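Local coordinates for protein arylmalonate decarboxylase (Bordetella bronchiseptica, PDB 3IP8) that catalyses the decarboxylation of 2-aryl-2-methylmalonates to 2-arylpropionates, releasing carbon dioxide, at residues A[76-81]-A[103-108]; A[117-122]-A[144-149]; A[157-162]-A[189-194]; A[183-188]-A[207-212]. All coordinates share one frame; numbering follows the deposited sequence.

In the fold
The chain builds two parallel four-stranded sheets, each with strand order 2-1-3-4. Contact 1 belongs to the first. It closes the loop around helix 83-97, joining the starts of helices 76-79 and 104-114, which follow strands 69-72 and 101-103. Contacts 2 and 4 lie in the second sheet; contact 3 joins loops that follow its strands. Contact 2 comes next and pairs edge strand 144-150 with strand 119-124 across helix 128-140. Contacts 3 and 4 cross, since 183-188 lies between the segments of contact 3 and 189-194 between those of contact 4. Contact 4 adds the other edge strand, 208-210. Contacts 1, 3 and 4 touch benzylphosphonic acid, which lies between the two halves; contact 2 does not.

Contact 1. Residues A[76-81]-A[103-108]; sequences SLSFYR and TMSTAV. With B85 (benzylphosphonic acid), chain B.
Ser78 and Ser105 meet through their hydroxyls, near the start of helices 76-79 and 104-114. The side chain of Ser78 points at segment 103-108. Its CB packs on CB of Thr103 at 3.8 Å. Its tip, OG, takes a hydrogen bond from Ser105 OG at 2.8 Å. A second, bent bond comes from the backbone N of Ser105 to Ser78 OG at 3.2 Å, with an angle of 139° at the hydrogen. The carbonyls of Gly74 and Thr75 both lie within hydrogen-bonding reach of Ser78 OG, whose single proton can serve either. Ser105 OG lies anti to its own carbonyl carbon (chi1 -80°), which brings it near the plane of the Phe79 ring at the edge and 3.3 Å from Phe79 CB. Thr103 is the N-cap of helix 104-114. Its OG1 accepts a straight bond from Thr106 N at 3.0 Å, and Asn86 holds the same oxygen. Ser76 N, at the start of helix 76-79, donates to phosphonate O10 of benzylphosphonic acid at 2.7 Å. Met104 SD, 3.8 Å from O9, only lines the site. Both helix starts thus border the benzylphosphonic acid pocket at the C-terminal ends of strands 69-72 and 101-103.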
# COMPACT_ATOMS: atom_id res chain seq x y z
N SER A 76 -3.94 3.75 4.30
CA SER A 76 -4.83 4.72 4.91
C SER A 76 -4.17 5.44 6.08
O SER A 76 -4.45 6.60 6.28
CB SER A 76 -6.18 4.10 5.32
OG SER A 76 -5.98 2.93 6.11
N LEU A 77 -3.29 4.79 6.83
CA LEU A 77 -2.53 5.49 7.87
C LEU A 77 -1.77 6.68 7.32
O LEU A 77 -1.55 7.67 8.03
CB LEU A 77 -1.52 4.52 8.50
CG LEU A 77 -1.99 3.84 9.77
CD1 LEU A 77 -1.01 2.75 10.14
CD2 LEU A 77 -2.15 4.86 10.88
N SER A 78 -1.32 6.57 6.07
CA SER A 78 -0.55 7.64 5.46
C SER A 78 -1.35 8.60 4.60
O SER A 78 -0.86 9.72 4.34
CB SER A 78 0.71 7.12 4.73
OG SER A 78 0.43 6.12 3.73
N PHE A 79 -2.54 8.22 4.15
CA PHE A 79 -3.34 9.15 3.32
C PHE A 79 -4.51 9.85 4.02
O PHE A 79 -5.10 10.80 3.49
CB PHE A 79 -3.81 8.51 1.98
CG PHE A 79 -4.90 7.48 2.09
CD1 PHE A 79 -6.15 7.77 2.61
CD2 PHE A 79 -4.67 6.20 1.58
CE1 PHE A 79 -7.13 6.80 2.71
CE2 PHE A 79 -5.63 5.24 1.66
CZ PHE A 79 -6.87 5.52 2.22
N TYR A 80 -4.84 9.42 5.23
CA TYR A 80 -6.12 9.84 5.79
C TYR A 80 -6.22 11.31 6.12
O TYR A 80 -7.33 11.80 6.28
CB TYR A 80 -6.52 9.01 7.01
CG TYR A 80 -5.89 9.34 8.36
CD1 TYR A 80 -6.66 9.84 9.40
CD2 TYR A 80 -4.54 9.08 8.60
CE1 TYR A 80 -6.11 10.07 10.66
CE2 TYR A 80 -3.98 9.30 9.87
CZ TYR A 80 -4.77 9.80 10.88
OH TYR A 80 -4.20 10.01 12.13
N ARG A 81 -5.08 11.99 6.22
CA ARG A 81 -5.06 13.42 6.54
C ARG A 81 -4.72 14.27 5.33
O ARG A 81 -4.61 15.50 5.42
CB ARG A 81 -4.06 13.73 7.67
CG ARG A 81 -4.49 13.21 9.03
CD ARG A 81 -3.40 13.45 10.06
NE ARG A 81 -3.95 13.26 11.39
CZ ARG A 81 -3.20 13.12 12.48
NH1 ARG A 81 -1.88 13.16 12.40
NH2 ARG A 81 -3.79 12.95 13.67
N THR A 103 6.38 5.80 2.28
CA THR A 103 5.11 5.29 2.80
C THR A 103 4.40 4.49 1.72
O THR A 103 4.66 4.65 0.53
CB THR A 103 4.12 6.40 3.24
OG1 THR A 103 3.58 7.08 2.09
CG2 THR A 103 4.80 7.40 4.16
N MET A 104 3.42 3.71 2.14
CA MET A 104 2.62 2.94 1.19
C MET A 104 1.73 3.84 0.32
O MET A 104 1.41 3.48 -0.84
CB MET A 104 1.82 1.90 1.99
CG MET A 104 1.04 0.91 1.15
SD MET A 104 0.32 -0.38 2.19
CE MET A 104 1.66 -1.55 2.20
N SER A 105 1.32 5.02 0.81
CA SER A 105 0.55 5.92 -0.03
C SER A 105 1.45 6.45 -1.14
O SER A 105 1.02 6.56 -2.28
CB SER A 105 -0.03 7.07 0.82
OG SER A 105 -1.21 6.61 1.50
N THR A 106 2.70 6.77 -0.80
CA THR A 106 3.68 7.17 -1.80
C THR A 106 3.92 6.03 -2.79
O THR A 106 4.03 6.27 -4.00
CB THR A 106 4.98 7.65 -1.15
OG1 THR A 106 4.72 8.93 -0.57
CG2 THR A 106 6.12 7.80 -2.20
N ALA A 107 3.96 4.80 -2.29
CA ALA A 107 4.20 3.64 -3.14
C ALA A 107 3.11 3.51 -4.19
O ALA A 107 3.39 3.29 -5.37
CB ALA A 107 4.28 2.35 -2.30
N VAL A 108 1.85 3.63 -3.76
CA VAL A 108 0.78 3.43 -4.73
C VAL A 108 0.71 4.62 -5.69
O VAL A 108 0.45 4.43 -6.89
CB VAL A 108 -0.60 3.11 -4.07
CG1 VAL A 108 -0.55 1.82 -3.25
CG2 VAL A 108 -1.10 4.29 -3.23
C1 B85 B . -4.68 -3.28 7.25
C2 B85 B . -3.99 -4.41 7.78
C3 B85 B . -2.64 -4.54 7.58
C4 B85 B . -1.89 -3.53 6.79
C5 B85 B . -2.56 -2.44 6.27
C6 B85 B . -3.97 -2.32 6.49
C7 B85 B . -4.83 -1.22 5.89
P8 B85 B . -4.01 0.14 4.96
O9 B85 B . -3.22 -0.39 3.69
O10 B85 B . -5.08 1.27 4.56
O11 B85 B . -3.05 0.78 5.91

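Contact 2. Residues A[117-122]-A[144-149]; sequences VRRVAL and VPTGCR
Arg119 to Leu122 and Val144 to Arg149 run parallel, with the strand axes 4.5 Å apart at closest and 37° between their directions. They are the two strands of a beta-alpha-beta unit, connected through helix 128-140. The backbone pairing starts with Val144 N to Arg118 O and Val120 N to Val144 O, both at 2.9 Å. Val120 O then accepts from Thr146 N. Leu122 N next donates to Gly147 O, where regular pairing would use Thr146 O. One extra residue therefore sits in strand 144-150, a beta bulge. Pairing resumes with Arg149 N to Leu122 O.

Arg118 and Arg119 lie against the edge strand in different ways. Val144 CG2 sits over the centre of one guanidinium face of Arg118, 3.7 Å from CZ. Arg119 runs alongside Val144, and its chain bends at chi3 (71°). This puts one guanidinium face over Thr146 CG2, 3.9 Å from Arg119 CZ. Arg119 NH2 has its salt bridge with Asp180. Thr146 OG1 is hydrogen-bonded to Ser181. On the side of the sheet carrying Val120, Leu122 and Cys148, Leu122 CB lies 4.1 Å from Cys148 CB. Leu122 also packs on Leu134 and Leu138 of helix 128-140. At the far end Arg149 folds back on its own strand: its NH1 donates to Cys148 O at 2.9 Å, with that oxygen in the guanidinium plane.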
# COMPACT_ATOMS: atom_id res chain seq x y z
N VAL A 117 -1.21 5.69 -15.23
CA VAL A 117 -2.63 5.69 -14.86
C VAL A 117 -3.06 7.07 -14.36
O VAL A 117 -2.52 7.55 -13.37
CB VAL A 117 -2.91 4.64 -13.76
CG1 VAL A 117 -4.34 4.78 -13.22
CG2 VAL A 117 -2.64 3.21 -14.28
N ARG A 118 -3.99 7.71 -15.05
CA ARG A 118 -4.52 8.99 -14.60
C ARG A 118 -5.94 8.84 -14.05
O ARG A 118 -6.24 9.31 -12.96
CB ARG A 118 -4.51 10.05 -15.70
CG ARG A 118 -4.67 11.46 -15.10
CD ARG A 118 -5.46 12.41 -15.97
NE ARG A 118 -5.71 13.68 -15.28
CZ ARG A 118 -6.61 14.58 -15.67
NH1 ARG A 118 -7.37 14.35 -16.73
NH2 ARG A 118 -6.76 15.71 -14.99
N ARG A 119 -6.80 8.19 -14.82
CA ARG A 119 -8.16 7.88 -14.37
C ARG A 119 -8.09 6.53 -13.69
O ARG A 119 -7.71 5.53 -14.31
CB ARG A 119 -9.11 7.84 -15.56
CG ARG A 119 -9.33 9.22 -16.17
CD ARG A 119 -10.24 9.16 -17.39
NE ARG A 119 -11.63 8.88 -17.03
CZ ARG A 119 -12.45 9.77 -16.49
NH1 ARG A 119 -12.04 11.00 -16.22
NH2 ARG A 119 -13.71 9.41 -16.21
N VAL A 120 -8.42 6.50 -12.39
CA VAL A 120 -8.18 5.32 -11.57
C VAL A 120 -9.46 4.84 -10.87
O VAL A 120 -10.12 5.60 -10.16
CB VAL A 120 -7.05 5.56 -10.53
CG1 VAL A 120 -7.39 6.70 -9.58
CG2 VAL A 120 -6.75 4.22 -9.79
N ALA A 121 -9.82 3.57 -11.09
CA ALA A 121 -10.98 2.98 -10.42
C ALA A 121 -10.52 2.49 -9.06
O ALA A 121 -9.44 1.91 -8.96
CB ALA A 121 -11.56 1.82 -11.26
N LEU A 122 -11.33 2.69 -8.03
CA LEU A 122 -10.93 2.31 -6.68
C LEU A 122 -11.62 1.02 -6.25
O LEU A 122 -12.86 0.91 -6.29
CB LEU A 122 -11.27 3.42 -5.67
CG LEU A 122 -10.80 4.83 -5.99
CD1 LEU A 122 -11.13 5.72 -4.81
CD2 LEU A 122 -9.30 4.88 -6.33
N VAL A 144 -7.40 11.09 -11.05
CA VAL A 144 -8.84 11.24 -11.16
C VAL A 144 -9.55 9.95 -10.80
O VAL A 144 -9.64 9.02 -11.62
CB VAL A 144 -9.28 11.64 -12.59
CG1 VAL A 144 -10.80 11.83 -12.63
CG2 VAL A 144 -8.57 12.90 -13.04
N PRO A 145 -10.07 9.88 -9.57
CA PRO A 145 -10.80 8.67 -9.17
C PRO A 145 -12.11 8.58 -9.96
O PRO A 145 -12.81 9.58 -10.09
CB PRO A 145 -11.05 8.88 -7.67
CG PRO A 145 -10.06 9.89 -7.26
CD PRO A 145 -9.91 10.81 -8.44
N THR A 146 -12.43 7.40 -10.47
CA THR A 146 -13.54 7.29 -11.41
C THR A 146 -14.76 6.61 -10.83
O THR A 146 -15.86 6.69 -11.38
CB THR A 146 -13.15 6.50 -12.65
OG1 THR A 146 -12.56 5.25 -12.25
CG2 THR A 146 -12.14 7.28 -13.47
N GLY A 147 -14.57 5.94 -9.71
CA GLY A 147 -15.65 5.19 -9.11
C GLY A 147 -14.99 4.31 -8.07
O GLY A 147 -13.77 4.29 -7.93
N CYS A 148 -15.82 3.60 -7.33
CA CYS A 148 -15.32 2.92 -6.16
C CYS A 148 -16.26 1.81 -5.81
O CYS A 148 -17.50 1.99 -5.80
CB CYS A 148 -15.25 3.92 -5.00
SG CYS A 148 -14.67 3.29 -3.40
N ARG A 149 -15.67 0.65 -5.54
CA ARG A 149 -16.39 -0.43 -4.88
C ARG A 149 -15.53 -0.87 -3.70
O ARG A 149 -14.31 -0.82 -3.76
CB ARG A 149 -16.63 -1.59 -5.85
CG ARG A 149 -17.53 -1.23 -7.03
CD ARG A 149 -18.97 -0.98 -6.56
NE ARG A 149 -19.90 -0.76 -7.69
CZ ARG A 149 -20.15 0.43 -8.26
NH1 ARG A 149 -19.54 1.52 -7.84
NH2 ARG A 149 -21.01 0.51 -9.26

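Contact 3. Residues A[157-162]-A[189-194]; sequences EAMARV and GGLLTL. With B85 (benzylphosphonic acid), chain B.
Met159 O and Val162 O are bridged to Leu192 N by one water, which all three grip. The water donates to Val162 O at 2.7 Å and to Met159 O at 2.9 Å, and accepts from Leu192 N at 2.8 Å. No direct hydrogen bond joins the two segments, so the polar link is made by water; a second water lies between Val162 O and Leu192 O. The rest is packing. Met159 CB rests on the backbone of Gly190, 3.6 Å from its C. Gly190 O in turn lies 3.4 Å from Ala160 CA. Leu191 CB points away from segment 157-162, but a chi1 of -59° sets CG beside the backbone N and CD2 comes back toward it. That methyl sits 3.6 Å from Met159 O and touches Val162 CB. Leu192 CD1 packs on Ala160 O. Gly189 N donates to O9 of benzylphosphonic acid at 2.6 Å, with an angle of 165° at the hydrogen. Gly190 CA lies 3.4 Å from ring carbon C3, and Met159 CG lies beside ring carbon C1. The 3-10 segment 157-161 and the loop after strand 183-187 share the ligand pocket: Gly189 binds the phosphonate, Gly190 and Met159 line the aryl ring.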
# COMPACT_ATOMS: atom_id res chain seq x y z
N GLU A 157 -6.46 -7.31 11.36
CA GLU A 157 -6.00 -8.66 11.06
C GLU A 157 -6.99 -9.40 10.13
O GLU A 157 -6.59 -10.28 9.37
CB GLU A 157 -5.76 -9.42 12.37
CG GLU A 157 -4.51 -8.97 13.16
CD GLU A 157 -4.69 -7.67 13.97
OE1 GLU A 157 -5.83 -7.16 14.13
OE2 GLU A 157 -3.66 -7.18 14.48
N ALA A 158 -8.26 -9.03 10.21
CA ALA A 158 -9.32 -9.61 9.38
C ALA A 158 -9.03 -9.50 7.88
O ALA A 158 -9.49 -10.32 7.07
CB ALA A 158 -10.65 -8.93 9.70
N MET A 159 -8.25 -8.49 7.50
CA MET A 159 -7.98 -8.26 6.07
C MET A 159 -7.32 -9.45 5.39
O MET A 159 -7.59 -9.75 4.23
CB MET A 159 -7.07 -7.02 5.91
CG MET A 159 -7.70 -5.70 6.33
SD MET A 159 -9.20 -5.30 5.40
CE MET A 159 -9.56 -3.70 6.14
N ALA A 160 -6.47 -10.18 6.12
CA ALA A 160 -5.70 -11.26 5.51
C ALA A 160 -6.58 -12.42 5.08
O ALA A 160 -6.15 -13.26 4.29
CB ALA A 160 -4.63 -11.73 6.48
N ARG A 161 -7.81 -12.44 5.57
CA ARG A 161 -8.70 -13.57 5.33
C ARG A 161 -9.66 -13.39 4.14
O ARG A 161 -10.36 -14.32 3.74
CB ARG A 161 -9.42 -13.94 6.62
CG ARG A 161 -8.39 -14.38 7.69
CD ARG A 161 -9.04 -14.72 9.00
NE ARG A 161 -9.94 -15.85 8.85
CZ ARG A 161 -9.53 -17.12 8.83
NH1 ARG A 161 -8.24 -17.42 8.95
NH2 ARG A 161 -10.42 -18.09 8.68
N VAL A 162 -9.69 -12.19 3.57
CA VAL A 162 -10.45 -11.98 2.34
C VAL A 162 -9.87 -12.83 1.20
O VAL A 162 -8.68 -12.75 0.89
CB VAL A 162 -10.48 -10.48 1.96
CG1 VAL A 162 -11.29 -10.26 0.67
CG2 VAL A 162 -11.07 -9.66 3.11
N GLY A 189 -3.29 -2.73 2.53
CA GLY A 189 -2.06 -3.49 2.61
C GLY A 189 -2.18 -4.75 3.44
O GLY A 189 -1.22 -5.49 3.54
N GLY A 190 -3.36 -5.01 4.01
CA GLY A 190 -3.57 -6.24 4.75
C GLY A 190 -4.13 -7.34 3.87
O GLY A 190 -4.18 -8.51 4.25
N LEU A 191 -4.55 -6.97 2.67
CA LEU A 191 -5.11 -7.97 1.75
C LEU A 191 -4.00 -8.80 1.12
O LEU A 191 -2.91 -8.29 0.90
CB LEU A 191 -5.88 -7.28 0.63
CG LEU A 191 -7.04 -6.39 1.05
CD1 LEU A 191 -7.58 -5.63 -0.14
CD2 LEU A 191 -8.13 -7.25 1.67
N LEU A 192 -4.31 -10.06 0.80
CA LEU A 192 -3.40 -10.95 0.08
C LEU A 192 -3.86 -10.98 -1.37
O LEU A 192 -4.76 -11.74 -1.74
CB LEU A 192 -3.38 -12.34 0.73
CG LEU A 192 -2.79 -12.35 2.15
CD1 LEU A 192 -2.81 -13.80 2.69
CD2 LEU A 192 -1.38 -11.85 2.09
N THR A 193 -3.20 -10.16 -2.18
CA THR A 193 -3.69 -9.84 -3.53
C THR A 193 -2.91 -10.45 -4.69
O THR A 193 -3.28 -10.24 -5.83
CB THR A 193 -3.72 -8.30 -3.73
OG1 THR A 193 -2.39 -7.76 -3.81
CG2 THR A 193 -4.49 -7.61 -2.60
N LEU A 194 -1.85 -11.21 -4.41
CA LEU A 194 -0.93 -11.57 -5.47
C LEU A 194 -1.52 -12.54 -6.49
O LEU A 194 -1.11 -12.51 -7.64
CB LEU A 194 0.38 -12.17 -4.90
CG LEU A 194 1.33 -11.16 -4.26
CD1 LEU A 194 2.54 -11.93 -3.73
CD2 LEU A 194 1.74 -10.06 -5.24
C1 B85 B . -4.68 -3.28 7.25
C2 B85 B . -3.99 -4.41 7.78
C3 B85 B . -2.64 -4.54 7.58
C4 B85 B . -1.89 -3.53 6.79
C5 B85 B . -2.56 -2.44 6.27
C6 B85 B . -3.97 -2.32 6.49
C7 B85 B . -4.83 -1.22 5.89
P8 B85 B . -4.01 0.14 4.96
O9 B85 B . -3.22 -0.39 3.69
O10 B85 B . -5.08 1.27 4.56
O11 B85 B . -3.05 0.78 5.91
O HOH W 1 -6.78 -10.96 1.75
O HOH W 2 -6.46 -13.58 -0.75

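Contact 4. Residues A[183-188]-A[207-212]; sequences GILLSC and PVVSSS. With B85 (benzylphosphonic acid), chain B.
Cys188 and Ser211 end a run of parallel pairing that starts at Gly183 and Pro207. Backbone bonds come first. Ile184 N donates to Pro207 O, and Val209 N to Ile184 O. Leu186 N then donates to Val209 O at 2.8 Å, and Ser211 N to Leu186 O at 3.0 Å. The strand directions differ by 19°.

Side-chain polar bonds take over where the strands stop. Cys188 N donates to Ser211 OG at 2.9 Å. With chi1 at -70° this OG continues toward Cys188 N and acts as the acceptor that the Ser211 carbonyl would be in regular pairing. The same hydroxyl is hydrogen-bonded to Thr75 OG1. A water joins Cys188 O, Ser210 OG and Ser212 N. Ser210 OG is also hydrogen-bonded to Thr193 OG1.

Apolar contacts fill both sides of the sheet. Leu186 CB meets Val208 CG1 at 3.9 Å. On the opposite side Leu185 CD1 bends over Val209 O at 3.3 Å and lies 4.2 Å from Val209 CG1.

The ligand is met just past the strand: Cys188 SG lies 3.5 Å from C7 of benzylphosphonic acid.

Helix 196-204 covers Ile184 and Val208, helix 104-114 covers Leu185 and Val209, and strand 119-124 pairs with the other edge of strand 183-187.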
# COMPACT_ATOMS: atom_id res chain seq x y z
N GLY A 183 -6.58 2.29 -15.04
CA GLY A 183 -6.07 1.26 -14.16
C GLY A 183 -6.93 1.19 -12.92
O GLY A 183 -7.90 1.93 -12.77
N ILE A 184 -6.55 0.30 -12.01
CA ILE A 184 -7.31 0.05 -10.80
C ILE A 184 -6.37 0.14 -9.61
O ILE A 184 -5.28 -0.45 -9.65
CB ILE A 184 -7.93 -1.38 -10.82
CG1 ILE A 184 -8.89 -1.54 -12.01
CG2 ILE A 184 -8.64 -1.68 -9.49
CD1 ILE A 184 -9.14 -2.99 -12.40
N LEU A 185 -6.75 0.89 -8.58
CA LEU A 185 -6.04 0.88 -7.30
C LEU A 185 -6.77 -0.07 -6.36
O LEU A 185 -7.94 0.15 -6.03
CB LEU A 185 -5.99 2.28 -6.69
CG LEU A 185 -5.45 2.29 -5.27
CD1 LEU A 185 -3.99 1.81 -5.18
CD2 LEU A 185 -5.55 3.69 -4.69
N LEU A 186 -6.11 -1.18 -5.99
CA LEU A 186 -6.66 -2.13 -5.02
C LEU A 186 -6.03 -1.79 -3.67
O LEU A 186 -4.85 -2.10 -3.42
CB LEU A 186 -6.33 -3.55 -5.47
CG LEU A 186 -6.70 -4.72 -4.56
CD1 LEU A 186 -8.18 -4.65 -4.16
CD2 LEU A 186 -6.38 -6.02 -5.28
N SER A 187 -6.77 -1.08 -2.83
CA SER A 187 -6.19 -0.49 -1.65
C SER A 187 -6.56 -1.26 -0.41
O SER A 187 -7.74 -1.51 -0.15
CB SER A 187 -6.64 0.96 -1.50
OG SER A 187 -5.84 1.67 -0.52
N CYS A 188 -5.50 -1.58 0.34
CA CYS A 188 -5.45 -2.15 1.69
C CYS A 188 -4.29 -3.12 1.76
O CYS A 188 -4.27 -4.17 1.10
CB CYS A 188 -6.75 -2.78 2.19
SG CYS A 188 -6.49 -3.51 3.82
N PRO A 207 -3.88 -2.31 -15.87
CA PRO A 207 -3.06 -2.71 -14.72
C PRO A 207 -3.76 -2.46 -13.39
O PRO A 207 -4.62 -1.61 -13.27
CB PRO A 207 -1.84 -1.80 -14.83
CG PRO A 207 -2.33 -0.58 -15.58
CD PRO A 207 -3.44 -1.03 -16.47
N VAL A 208 -3.34 -3.24 -12.40
CA VAL A 208 -3.76 -3.08 -11.02
C VAL A 208 -2.55 -2.62 -10.19
O VAL A 208 -1.45 -3.18 -10.30
CB VAL A 208 -4.29 -4.40 -10.44
CG1 VAL A 208 -4.61 -4.23 -8.95
CG2 VAL A 208 -5.52 -4.86 -11.21
N VAL A 209 -2.73 -1.55 -9.41
CA VAL A 209 -1.74 -1.20 -8.41
C VAL A 209 -2.34 -1.57 -7.06
O VAL A 209 -3.39 -1.04 -6.67
CB VAL A 209 -1.39 0.31 -8.46
CG1 VAL A 209 -0.47 0.72 -7.28
CG2 VAL A 209 -0.69 0.62 -9.79
N SER A 210 -1.67 -2.47 -6.36
CA SER A 210 -2.17 -3.01 -5.09
C SER A 210 -1.26 -2.57 -3.93
O SER A 210 -0.03 -2.60 -4.07
CB SER A 210 -2.22 -4.54 -5.17
OG SER A 210 -2.72 -5.09 -3.97
N SER A 211 -1.86 -2.13 -2.82
CA SER A 211 -1.10 -1.59 -1.68
C SER A 211 0.17 -2.34 -1.29
O SER A 211 1.25 -1.74 -1.28
CB SER A 211 -1.99 -1.50 -0.43
OG SER A 211 -2.96 -0.48 -0.58
N SER A 212 0.05 -3.62 -0.95
CA SER A 212 1.21 -4.33 -0.41
C SER A 212 2.28 -4.55 -1.48
O SER A 212 3.44 -4.17 -1.27
CB SER A 212 0.82 -5.64 0.27
OG SER A 212 1.92 -6.15 1.02
C1 B85 B . -4.68 -3.28 7.25
C2 B85 B . -3.99 -4.41 7.78
C3 B85 B . -2.64 -4.54 7.58
C4 B85 B . -1.89 -3.53 6.79
C5 B85 B . -2.56 -2.44 6.27
C6 B85 B . -3.97 -2.32 6.49
C7 B85 B . -4.83 -1.22 5.89
P8 B85 B . -4.01 0.14 4.96
O9 B85 B . -3.22 -0.39 3.69
O10 B85 B . -5.08 1.27 4.56
O11 B85 B . -3.05 0.78 5.91
O HOH W 3 -2.40 -5.08 -1.02